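Local coordinates for flagellar hook-associated protein 3 (Bacillus cereus, PDB 5ZIY), which probably forms part of the junction between the hook and the filament of the bacterial flagellum, at residues Ala29-Val34 with Tyr128-Phe133; Asn33-Thr38 with Gly184-Thr189. One frame throughout, in Å; residues are numbered along the deposited sequence.

Overall arrangement
Both contacts are made by neighbouring turns of the long helix 8-60, their centres about 7 Å apart and with Asn-33 and Val-34 in common. Contact 1 sets one flank of that helix against strand 129-133 of the two-stranded hairpin and is fully buried; aromatic rings meet a serine and a valine there. Contact 2 pairs another flank with the antiparallel helix 162-204 and is only partly buried, with aliphatic branches, threonines and a methionine in place of rings. No hydrogen bond crosses either one. Phe-130 CE2 lies 3.9 Å from Leu-35 CD2, so the hairpin and the helix pair touch there.

Contact 1 of 2, residues Ala29-Val34 with Tyr128-Phe133. With ZN (zinc ion), chain C.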
loop_
_atom_site.group_PDB
_atom_site.type_symbol
_atom_site.label_atom_id
_atom_site.label_comp_id
_atom_site.label_asym_id
_atom_site.label_seq_id
_atom_site.Cartn_x
_atom_site.Cartn_y
_atom_site.Cartn_z
ATOM N N ALA A 29 8.479 -14.998 6.584
ATOM C CA ALA A 29 8.832 -14.795 5.176
ATOM C C ALA A 29 7.609 -14.408 4.287
ATOM O O ALA A 29 7.663 -13.459 3.537
ATOM C CB ALA A 29 9.606 -16.027 4.586
ATOM N N ASP A 30 6.508 -15.129 4.387
ATOM C CA ASP A 30 5.312 -14.792 3.618
ATOM C C ASP A 30 4.822 -13.402 3.910
ATOM O O ASP A 30 4.511 -12.625 2.991
ATOM C CB ASP A 30 4.180 -15.800 3.903
ATOM C CG ASP A 30 4.498 -17.218 3.388
ATOM O OD1 ASP A 30 5.411 -17.384 2.557
ATOM O OD2 ASP A 30 3.811 -18.161 3.809
ATOM N N SER A 31 4.790 -13.059 5.198
ATOM C CA SER A 31 4.277 -11.780 5.614
ATOM C C SER A 31 5.138 -10.647 5.131
ATOM O O SER A 31 4.609 -9.608 4.729
ATOM C CB SER A 31 4.157 -11.737 7.139
ATOM O OG SER A 31 3.280 -12.769 7.560
ATOM N N LYS A 32 6.467 -10.816 5.175
ATOM C CA LYS A 32 7.363 -9.741 4.770
ATOM C C LYS A 32 7.242 -9.487 3.273
ATOM O O LYS A 32 7.471 -8.360 2.820
ATOM C CB LYS A 32 8.828 -10.018 5.097
ATOM C CG LYS A 32 9.292 -9.950 6.593
ATOM C CD LYS A 32 10.881 -10.028 6.642
ATOM N N ASN A 33 6.991 -10.529 2.487
ATOM C CA ASN A 33 6.768 -10.311 1.073
ATOM C C ASN A 33 5.511 -9.416 0.822
ATOM O O ASN A 33 5.557 -8.491 0.053
ATOM C CB ASN A 33 6.680 -11.641 0.370
ATOM C CG ASN A 33 6.278 -11.517 -1.063
ATOM O OD1 ASN A 33 6.905 -10.795 -1.837
ATOM N ND2 ASN A 33 5.223 -12.278 -1.456
ATOM N N VAL A 34 4.406 -9.686 1.497
ATOM C CA VAL A 34 3.190 -8.909 1.305
ATOM C C VAL A 34 3.386 -7.467 1.792
ATOM O O VAL A 34 3.020 -6.521 1.119
ATOM C CB VAL A 34 2.036 -9.580 2.035
ATOM C CG1 VAL A 34 0.888 -8.649 2.184
ATOM C CG2 VAL A 34 1.610 -10.843 1.261
ATOM N N TYR A 128 0.379 -13.774 16.535
ATOM C CA TYR A 128 0.392 -12.372 16.082
ATOM C C TYR A 128 -0.437 -12.183 14.791
ATOM O O TYR A 128 -0.212 -12.841 13.797
ATOM C CB TYR A 128 1.825 -11.858 15.883
ATOM C CG TYR A 128 1.896 -10.405 15.454
ATOM C CD1 TYR A 128 1.792 -9.345 16.377
ATOM C CD2 TYR A 128 2.070 -10.086 14.124
ATOM C CE1 TYR A 128 1.878 -7.985 15.948
ATOM C CE2 TYR A 128 2.123 -8.753 13.692
ATOM C CZ TYR A 128 2.034 -7.720 14.586
ATOM O OH TYR A 128 2.090 -6.423 14.050
ATOM N N GLU A 129 -1.357 -11.246 14.826
ATOM C CA GLU A 129 -2.230 -10.951 13.703
ATOM C C GLU A 129 -2.038 -9.584 13.100
ATOM O O GLU A 129 -1.838 -8.650 13.792
ATOM C CB GLU A 129 -3.675 -10.990 14.180
ATOM C CG GLU A 129 -4.075 -12.305 14.699
ATOM C CD GLU A 129 -5.556 -12.350 14.910
ATOM O OE1 GLU A 129 -6.073 -11.454 15.645
ATOM O OE2 GLU A 129 -6.186 -13.251 14.311
ATOM N N PHE A 130 -2.112 -9.490 11.786
ATOM C CA PHE A 130 -2.118 -8.192 11.103
ATOM C C PHE A 130 -3.002 -8.248 9.861
ATOM O O PHE A 130 -3.369 -9.324 9.390
ATOM C CB PHE A 130 -0.719 -7.773 10.718
ATOM C CG PHE A 130 -0.140 -8.562 9.582
ATOM C CD1 PHE A 130 0.347 -9.839 9.789
ATOM C CD2 PHE A 130 -0.049 -8.014 8.318
ATOM C CE1 PHE A 130 0.902 -10.546 8.733
ATOM C CE2 PHE A 130 0.461 -8.750 7.260
ATOM C CZ PHE A 130 0.940 -10.001 7.481
ATOM N N LYS A 131 -3.342 -7.069 9.349
ATOM C CA LYS A 131 -4.127 -6.931 8.129
ATOM C C LYS A 131 -3.226 -7.032 6.958
ATOM O O LYS A 131 -2.378 -6.175 6.780
ATOM C CB LYS A 131 -4.823 -5.582 8.097
ATOM C CG LYS A 131 -5.765 -5.372 9.287
ATOM C CD LYS A 131 -5.945 -3.902 9.548
ATOM C CE LYS A 131 -6.960 -3.613 10.685
ATOM N NZ LYS A 131 -8.303 -4.070 10.208
ATOM N N ALA A 132 -3.380 -8.092 6.169
ATOM C CA ALA A 132 -2.548 -8.344 5.022
ATOM C C ALA A 132 -3.139 -7.696 3.760
ATOM O O ALA A 132 -2.375 -7.190 2.921
ATOM C CB ALA A 132 -2.406 -9.830 4.799
ATOM N N PHE A 133 -4.475 -7.799 3.581
ATOM C CA PHE A 133 -5.156 -7.223 2.399
ATOM C C PHE A 133 -6.304 -6.371 2.891
ATOM O O PHE A 133 -7.096 -6.818 3.719
ATOM C CB PHE A 133 -5.629 -8.309 1.437
ATOM C CG PHE A 133 -4.536 -9.229 1.020
ATOM C CD1 PHE A 133 -3.783 -8.947 -0.097
ATOM C CD2 PHE A 133 -4.251 -10.365 1.748
ATOM C CE1 PHE A 133 -2.763 -9.763 -0.489
ATOM C CE2 PHE A 133 -3.193 -11.223 1.347
ATOM C CZ PHE A 133 -2.445 -10.905 0.236
HETATM ZN ZN ZN C . -8.063 -13.418 15.375
#
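Ser-31 meets the phenyl group of Phe-130 at its edge, near the ring plane, with OG 3.5 Å from CE1 and CB 3.7 Å from CZ of Phe-130. The hydroxyl makes no polar contact with the strand: its hydrogen bond runs back along the helix to Asp-27 O, which satisfies OG in a buried place beside an aromatic rim. Phe-130 reaches the helix with CG between its own N and carbonyl carbon (chi1 72°), and this rotation turns the CE1-CZ edge of the ring towards Ser-31. One turn further on, the two branches of Val-34 divide the corner of the strand between them. CG1 lies 3.6 Å from Ala-132 O and 4.4 Å from Ala-132 CB, while CG2 touches Phe-133 CZ at 4.2 Å, the two side chains crossing nearly at right angles. Opposite Val-120 of strand 120-123, Ala-132 and Phe-133 form a classic beta bulge. Glu-129, next to Phe-130, instead binds a zinc ion through OE2 at 2.2 Å. Around this contact the partner strand 120-123 adds Trp-122, which touches both Ser-31 and Val-34, and helix 162-204 adds Met-190 against Ser-31 and Phe-130, leaving the hairpin seated on both long helices.

Contact 2 of 2, residues Asn33-Thr38 with Gly184-Thr189; sequences NVLTQT and GSTMNT
No flat side-chain group lies between Leu-35 and Thr-186, so neither a face nor an edge enters their contact: methyl groups meet methyl groups, with Leu-35 CD1 3.6 Å and CD2 4.0 Å from Thr-186 CG2. The flat groups are backbone carbonyls, each bonded within its own helix. Val-34 O takes Thr-38 N on one face of its carbonyl plane and Thr-38 OG1 on the other, the hydroxyl bond being 2.7 Å long and its donor 38° out of the plane. On the partner helix Ser-185 O likewise accepts both Thr-189 N and Thr-189 OG1. Across the interface, chi1 of Thr-186 places OG1 beside the backbone N and leaves CG2 anti to it, which offers the methyl to the fork of leucine while OG1 bonds to Glu-182 O in its own helix. The two side chains cross at about a right angle. Met-187, bent at chi2 (62°), brings SD to 4.1 Å from Leu-35 CB. The approach of its CE to Thr-36 OG1 is very short, and the exact place of that methyl is therefore doubtful; the hydroxyl itself is bonded to Lys-32 O. The axes of segments 33-38 and 184-189 approach to 9.9 Å, with an angle of 153° between their directions, an antiparallel pairing of an N-terminal and a C-terminal helix that is consistent with the flagellin family. Within the fold, Met-190 of helix 162-204 extends the patch beside Leu-35, Val-183 reaches Thr-38 from the same helix, and Tyr-128, in the loop just before strand 129-133, packs on Thr-189.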
loop_
_atom_site.group_PDB
_atom_site.type_symbol
_atom_site.label_atom_id
_atom_site.label_comp_id
_atom_site.label_asym_id
_atom_site.label_seq_id
_atom_site.Cartn_x
_atom_site.Cartn_y
_atom_site.Cartn_z
ATOM N N ASN A 33 6.991 -10.529 2.487
ATOM C CA ASN A 33 6.768 -10.311 1.073
ATOM C C ASN A 33 5.511 -9.416 0.822
ATOM O O ASN A 33 5.557 -8.491 0.053
ATOM C CB ASN A 33 6.680 -11.641 0.370
ATOM C CG ASN A 33 6.278 -11.517 -1.063
ATOM O OD1 ASN A 33 6.905 -10.795 -1.837
ATOM N ND2 ASN A 33 5.223 -12.278 -1.456
ATOM N N VAL A 34 4.406 -9.686 1.497
ATOM C CA VAL A 34 3.190 -8.909 1.305
ATOM C C VAL A 34 3.386 -7.467 1.792
ATOM O O VAL A 34 3.020 -6.521 1.119
ATOM C CB VAL A 34 2.036 -9.580 2.035
ATOM C CG1 VAL A 34 0.888 -8.649 2.184
ATOM C CG2 VAL A 34 1.610 -10.843 1.261
ATOM N N LEU A 35 4.031 -7.315 2.935
ATOM C CA LEU A 35 4.362 -6.037 3.480
ATOM C C LEU A 35 5.363 -5.232 2.654
ATOM O O LEU A 35 5.211 -4.020 2.498
ATOM C CB LEU A 35 4.897 -6.200 4.897
ATOM C CG LEU A 35 3.880 -6.718 5.913
ATOM C CD1 LEU A 35 4.534 -6.973 7.254
ATOM C CD2 LEU A 35 2.697 -5.743 6.052
ATOM N N THR A 36 6.368 -5.892 2.112
ATOM C CA THR A 36 7.305 -5.183 1.243
ATOM C C THR A 36 6.587 -4.667 0.022
ATOM O O THR A 36 6.744 -3.512 -0.343
ATOM C CB THR A 36 8.464 -6.092 0.869
ATOM O OG1 THR A 36 9.110 -6.430 2.079
ATOM C CG2 THR A 36 9.461 -5.418 -0.099
ATOM N N GLN A 37 5.731 -5.495 -0.559
ATOM C CA GLN A 37 5.016 -5.104 -1.764
ATOM C C GLN A 37 4.107 -3.934 -1.457
ATOM O O GLN A 37 4.002 -3.005 -2.253
ATOM C CB GLN A 37 4.221 -6.276 -2.340
ATOM C CG GLN A 37 5.089 -7.328 -3.030
ATOM C CD GLN A 37 4.285 -8.263 -3.968
ATOM O OE1 GLN A 37 3.334 -7.841 -4.651
ATOM N NE2 GLN A 37 4.681 -9.529 -4.005
ATOM N N THR A 38 3.447 -3.989 -0.304
ATOM C CA THR A 38 2.604 -2.922 0.139
ATOM C C THR A 38 3.386 -1.621 0.298
ATOM O O THR A 38 2.966 -0.564 -0.175
ATOM C CB THR A 38 1.906 -3.282 1.465
ATOM O OG1 THR A 38 1.230 -4.549 1.334
ATOM C CG2 THR A 38 0.926 -2.203 1.849
ATOM N N GLY A 184 5.566 0.479 7.564
ATOM C CA GLY A 184 6.971 0.411 8.024
ATOM C C GLY A 184 7.135 -0.182 9.425
ATOM O O GLY A 184 8.030 -1.000 9.673
ATOM N N SER A 185 6.238 0.217 10.315
ATOM C CA SER A 185 6.182 -0.229 11.705
ATOM C C SER A 185 5.863 -1.741 11.822
ATOM O O SER A 185 6.541 -2.490 12.531
ATOM C CB SER A 185 5.125 0.646 12.398
ATOM O OG SER A 185 5.009 0.370 13.767
ATOM N N THR A 186 4.867 -2.200 11.063
ATOM C CA THR A 186 4.527 -3.619 11.009
ATOM C C THR A 186 5.708 -4.442 10.475
ATOM O O THR A 186 5.981 -5.549 10.953
ATOM C CB THR A 186 3.311 -3.884 10.079
ATOM O OG1 THR A 186 2.188 -3.099 10.534
ATOM C CG2 THR A 186 2.977 -5.377 10.066
ATOM N N MET A 187 6.389 -3.907 9.482
ATOM C CA MET A 187 7.596 -4.553 8.910
ATOM C C MET A 187 8.708 -4.679 9.969
ATOM O O MET A 187 9.397 -5.692 10.030
ATOM C CB MET A 187 8.148 -3.756 7.721
ATOM C CG MET A 187 9.331 -4.440 7.007
ATOM S SD MET A 187 8.718 -6.025 6.334
ATOM C CE MET A 187 9.814 -6.254 4.955
ATOM N N ASN A 188 8.868 -3.637 10.766
ATOM C CA ASN A 188 9.893 -3.588 11.806
ATOM C C ASN A 188 9.633 -4.658 12.885
ATOM O O ASN A 188 10.531 -5.391 13.302
ATOM C CB ASN A 188 9.889 -2.184 12.447
ATOM C CG ASN A 188 10.777 -1.182 11.713
ATOM O OD1 ASN A 188 11.634 -1.571 10.900
ATOM N ND2 ASN A 188 10.593 0.123 12.010
ATOM N N THR A 189 8.381 -4.739 13.321
ATOM C CA THR A 189 7.893 -5.851 14.131
ATOM C C THR A 189 8.224 -7.242 13.534
ATOM O O THR A 189 8.741 -8.119 14.241
ATOM C CB THR A 189 6.384 -5.720 14.366
ATOM O OG1 THR A 189 6.125 -4.442 14.979
ATOM C CG2 THR A 189 5.883 -6.845 15.277
#